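Local coordinates for protein GLB-12 (Caenorhabditis elegans, PDB 4BJA) that binds a heme b through two axial histidines and, as a globin, probably serves in redox signalling or oxygen binding, at residues A[25-33]-A[191-202]. The protein carries 1 engineered substitution. Residues are numbered along the deposited sequence; the frame is centred on the assembly and turned at random.
Sequences ENPFDLALN and VWKKFLNTVISQ
The Thr198 methyl CG2 lies over one face of the Phe28 ring, the two side chains passing in opposite directions: CG2 of Thr198 stands 3.6 Å from the centroid of the Phe28 ring and 16° off its normal, a CH-pi contact displaced toward the rim. The ring sits as a knob in the hole formed by Phe195, Thr198, Val199 and Gln202 on helix 185-214, and its edge is met by Val199 CG2, 4.0 Å from Phe28 CE1, and by Phe195 CD1. With chi1 at -57°, Thr198 holds OG1 beside its backbone N and leaves CG2 anti to that N; OG1 donates to Lys194 O at 2.8 Å, a bond consistent with holding the rotation that presents CG2 to the ring. One turn beyond Thr198, Gln202 comes from the opposite direction, its CD 3.7 Å from Pro27 CG and its OE1 held by Arg121 and Trp117. At the other end Lys194, bent at chi3 (-53°), brings NZ to Ala31 O at 2.8 Å, nearly in line with the carbonyl. The ammonium also forms a salt bridge with Asp36, so it links the Ala31 carbonyl to helix 34-46. Leu32 closes this end, CD1 lying 4.2 Å from Phe195 CD1 and CD2 near Val191. The short helix 27-30, N-capped by Asn26 OD1 accepting from Phe28 N, thus packs on helix 185-214 of the globin fold beside helices 34-46 and 113-126, while Phe195 and Val199 continue onto helix 87-108, the side chain of Val199 about 5 Å from the bound heme.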
loop_
_atom_site.group_PDB
_atom_site.type_symbol
_atom_site.label_atom_id
_atom_site.label_comp_id
_atom_site.label_asym_id
_atom_site.label_seq_id
_atom_site.Cartn_x
_atom_site.Cartn_y
_atom_site.Cartn_z
ATOM N N GLU A 25 -5.323 -5.943 -4.956
ATOM C CA GLU A 25 -4.885 -4.691 -4.338
ATOM C C GLU A 25 -3.425 -4.764 -3.913
ATOM O O GLU A 25 -2.918 -3.862 -3.272
ATOM C CB GLU A 25 -5.765 -4.340 -3.136
ATOM C CG GLU A 25 -7.218 -4.117 -3.541
ATOM C CD GLU A 25 -8.095 -5.368 -3.419
ATOM O OE1 GLU A 25 -7.595 -6.468 -3.367
ATOM O OE2 GLU A 25 -9.318 -5.231 -3.382
ATOM N N ASN A 26 -2.753 -5.827 -4.322
ATOM C CA ASN A 26 -1.326 -6.060 -3.924
ATOM C C ASN A 26 -0.466 -4.853 -4.350
ATOM O O ASN A 26 -0.375 -4.574 -5.521
ATOM C CB ASN A 26 -0.890 -7.297 -4.735
ATOM C CG ASN A 26 0.497 -7.760 -4.455
ATOM O OD1 ASN A 26 1.397 -6.986 -4.071
ATOM N ND2 ASN A 26 0.719 -9.041 -4.704
ATOM N N PRO A 27 0.185 -4.147 -3.407
ATOM C CA PRO A 27 0.859 -2.899 -3.801
ATOM C C PRO A 27 2.090 -3.163 -4.637
ATOM O O PRO A 27 2.534 -2.282 -5.333
ATOM C CB PRO A 27 1.225 -2.239 -2.464
ATOM C CG PRO A 27 1.339 -3.416 -1.502
ATOM C CD PRO A 27 0.214 -4.366 -1.957
ATOM N N PHE A 28 2.625 -4.385 -4.588
ATOM C CA PHE A 28 3.758 -4.703 -5.428
ATOM C C PHE A 28 3.325 -4.844 -6.873
ATOM O O PHE A 28 4.137 -4.739 -7.788
ATOM C CB PHE A 28 4.478 -5.982 -4.939
ATOM C CG PHE A 28 5.144 -5.805 -3.639
ATOM C CD1 PHE A 28 6.370 -5.146 -3.596
ATOM C CD2 PHE A 28 4.541 -6.226 -2.455
ATOM C CE1 PHE A 28 6.992 -4.926 -2.359
ATOM C CE2 PHE A 28 5.147 -6.015 -1.215
ATOM C CZ PHE A 28 6.396 -5.354 -1.186
ATOM N N ASP A 29 2.048 -5.128 -7.095
ATOM C CA ASP A 29 1.577 -5.106 -8.465
ATOM C C ASP A 29 1.177 -3.713 -8.881
ATOM O O ASP A 29 1.235 -3.410 -10.063
ATOM C CB ASP A 29 0.426 -6.112 -8.646
ATOM C CG ASP A 29 0.044 -6.297 -10.123
ATOM O OD1 ASP A 29 0.898 -6.125 -11.027
ATOM O OD2 ASP A 29 -1.145 -6.581 -10.380
ATOM N N LEU A 30 0.754 -2.868 -7.944
ATOM C CA LEU A 30 0.320 -1.506 -8.277
ATOM C C LEU A 30 1.446 -0.491 -8.447
ATOM O O LEU A 30 1.407 0.366 -9.345
ATOM C CB LEU A 30 -0.670 -1.015 -7.216
ATOM C CG LEU A 30 -1.886 -1.928 -7.022
ATOM C CD1 LEU A 30 -2.777 -1.305 -5.959
ATOM C CD2 LEU A 30 -2.661 -2.170 -8.330
ATOM N N ALA A 31 2.473 -0.620 -7.615
ATOM C CA ALA A 31 3.612 0.319 -7.632
ATOM C C ALA A 31 4.657 -0.058 -8.655
ATOM O O ALA A 31 5.487 0.796 -9.046
ATOM C CB ALA A 31 4.233 0.396 -6.223
ATOM N N LEU A 32 4.662 -1.324 -9.065
ATOM C CA LEU A 32 5.710 -1.843 -9.936
ATOM C C LEU A 32 4.959 -2.489 -11.064
ATOM O O LEU A 32 3.881 -3.023 -10.834
ATOM C CB LEU A 32 6.524 -2.887 -9.173
ATOM C CG LEU A 32 7.225 -2.314 -7.930
ATOM C CD1 LEU A 32 7.660 -3.508 -7.041
ATOM C CD2 LEU A 32 8.404 -1.360 -8.353
ATOM N N ASN A 33 5.436 -2.306 -12.272
ATOM C CA ASN A 33 4.901 -3.043 -13.386
ATOM C C ASN A 33 5.878 -4.165 -13.737
ATOM O O ASN A 33 6.882 -4.388 -13.027
ATOM C CB ASN A 33 4.583 -2.061 -14.537
ATOM C CG ASN A 33 5.821 -1.394 -15.140
ATOM O OD1 ASN A 33 6.956 -1.881 -15.033
ATOM N ND2 ASN A 33 5.594 -0.278 -15.823
ATOM N N VAL A 191 12.765 2.977 -9.395
ATOM C CA VAL A 191 12.174 1.666 -9.180
ATOM C C VAL A 191 12.542 1.106 -7.805
ATOM O O VAL A 191 11.671 0.574 -7.090
ATOM C CB VAL A 191 12.541 0.663 -10.307
ATOM C CG1 VAL A 191 12.078 -0.702 -9.940
ATOM C CG2 VAL A 191 11.888 1.097 -11.629
ATOM N N TRP A 192 13.823 1.224 -7.432
ATOM C CA TRP A 192 14.246 0.698 -6.150
ATOM C C TRP A 192 13.610 1.496 -5.027
ATOM O O TRP A 192 13.259 0.945 -3.980
ATOM C CB TRP A 192 15.810 0.651 -6.055
ATOM C CG TRP A 192 16.303 -0.642 -6.583
ATOM C CD1 TRP A 192 16.691 -0.913 -7.867
ATOM C CD2 TRP A 192 16.397 -1.873 -5.866
ATOM N NE1 TRP A 192 17.041 -2.237 -7.988
ATOM C CE2 TRP A 192 16.880 -2.849 -6.768
ATOM C CE3 TRP A 192 16.154 -2.239 -4.537
ATOM C CZ2 TRP A 192 17.109 -4.180 -6.375
ATOM C CZ3 TRP A 192 16.391 -3.553 -4.150
ATOM C CH2 TRP A 192 16.846 -4.513 -5.072
ATOM N N LYS A 193 13.456 2.805 -5.209
ATOM C CA LYS A 193 12.733 3.577 -4.176
ATOM C C LYS A 193 11.277 3.121 -4.034
ATOM O O LYS A 193 10.802 2.981 -2.921
ATOM C CB LYS A 193 12.832 5.084 -4.386
ATOM C CG LYS A 193 14.251 5.596 -4.074
ATOM C CD LYS A 193 14.335 7.111 -4.267
ATOM C CE LYS A 193 15.738 7.634 -3.975
ATOM N NZ LYS A 193 15.886 9.109 -4.388
ATOM N N LYS A 194 10.575 2.913 -5.163
ATOM C CA LYS A 194 9.177 2.438 -5.052
ATOM C C LYS A 194 9.104 1.090 -4.366
ATOM O O LYS A 194 8.264 0.880 -3.488
ATOM C CB LYS A 194 8.510 2.364 -6.412
ATOM C CG LYS A 194 8.255 3.759 -6.969
ATOM C CD LYS A 194 7.419 3.661 -8.283
ATOM C CE LYS A 194 8.015 2.717 -9.340
ATOM N NZ LYS A 194 7.099 2.540 -10.560
ATOM N N PHE A 195 10.017 0.190 -4.754
ATOM C CA PHE A 195 10.064 -1.119 -4.199
ATOM C C PHE A 195 10.337 -1.066 -2.689
ATOM O O PHE A 195 9.600 -1.647 -1.865
ATOM C CB PHE A 195 11.143 -1.965 -4.950
ATOM C CG PHE A 195 11.475 -3.271 -4.280
ATOM C CD1 PHE A 195 10.475 -4.222 -4.008
ATOM C CD2 PHE A 195 12.798 -3.555 -3.896
ATOM C CE1 PHE A 195 10.759 -5.437 -3.366
ATOM C CE2 PHE A 195 13.085 -4.767 -3.236
ATOM C CZ PHE A 195 12.069 -5.719 -2.983
ATOM N N LEU A 196 11.421 -0.398 -2.312
ATOM C CA LEU A 196 11.833 -0.421 -0.904
ATOM C C LEU A 196 10.813 0.317 -0.015
ATOM O O LEU A 196 10.570 -0.090 1.141
ATOM C CB LEU A 196 13.241 0.146 -0.784
ATOM C CG LEU A 196 14.323 -0.785 -1.345
ATOM C CD1 LEU A 196 15.635 -0.067 -1.252
ATOM C CD2 LEU A 196 14.412 -2.075 -0.576
ATOM N N ASN A 197 10.208 1.394 -0.532
ATOM C CA ASN A 197 9.130 2.060 0.198
ATOM C C ASN A 197 7.893 1.184 0.390
ATOM O O ASN A 197 7.238 1.244 1.422
ATOM C CB ASN A 197 8.784 3.407 -0.456
ATOM C CG ASN A 197 9.851 4.460 -0.097
ATOM O OD1 ASN A 197 10.205 4.576 1.072
ATOM N ND2 ASN A 197 10.330 5.206 -1.046
ATOM N N THR A 198 7.616 0.351 -0.597
ATOM C CA THR A 198 6.501 -0.590 -0.463
ATOM C C THR A 198 6.854 -1.682 0.563
ATOM O O THR A 198 5.985 -2.109 1.318
ATOM C CB THR A 198 6.121 -1.212 -1.832
ATOM O OG1 THR A 198 5.797 -0.130 -2.727
ATOM C CG2 THR A 198 4.919 -2.122 -1.705
ATOM N N VAL A 199 8.128 -2.117 0.608
ATOM C CA VAL A 199 8.505 -3.050 1.653
ATOM C C VAL A 199 8.308 -2.410 3.038
ATOM O O VAL A 199 7.715 -3.004 3.945
ATOM C CB VAL A 199 9.956 -3.534 1.466
ATOM C CG1 VAL A 199 10.394 -4.333 2.694
ATOM C CG2 VAL A 199 10.041 -4.393 0.132
ATOM N N ILE A 200 8.736 -1.159 3.186
ATOM C CA ILE A 200 8.517 -0.468 4.472
ATOM C C ILE A 200 7.034 -0.406 4.822
ATOM O O ILE A 200 6.644 -0.741 5.931
ATOM C CB ILE A 200 9.029 0.976 4.432
ATOM C CG1 ILE A 200 10.550 0.974 4.299
ATOM C CG2 ILE A 200 8.643 1.693 5.768
ATOM C CD1 ILE A 200 11.154 2.384 3.938
ATOM N N SER A 201 6.195 0.026 3.878
ATOM C CA SER A 201 4.787 0.216 4.230
ATOM C C SER A 201 4.129 -1.126 4.613
ATOM O O SER A 201 3.363 -1.173 5.578
ATOM C CB SER A 201 4.040 0.896 3.115
ATOM O OG SER A 201 3.902 0.014 2.048
ATOM N N GLN A 202 4.444 -2.205 3.881
ATOM C CA GLN A 202 3.767 -3.480 4.166
ATOM C C GLN A 202 4.295 -4.146 5.424
ATOM O O GLN A 202 3.519 -4.767 6.172
ATOM C CB GLN A 202 3.866 -4.400 2.950
ATOM C CG GLN A 202 3.131 -3.767 1.765
ATOM C CD GLN A 202 1.683 -3.430 2.138
ATOM O OE1 GLN A 202 0.887 -4.325 2.391
ATOM N NE2 GLN A 202 1.359 -2.123 2.237
#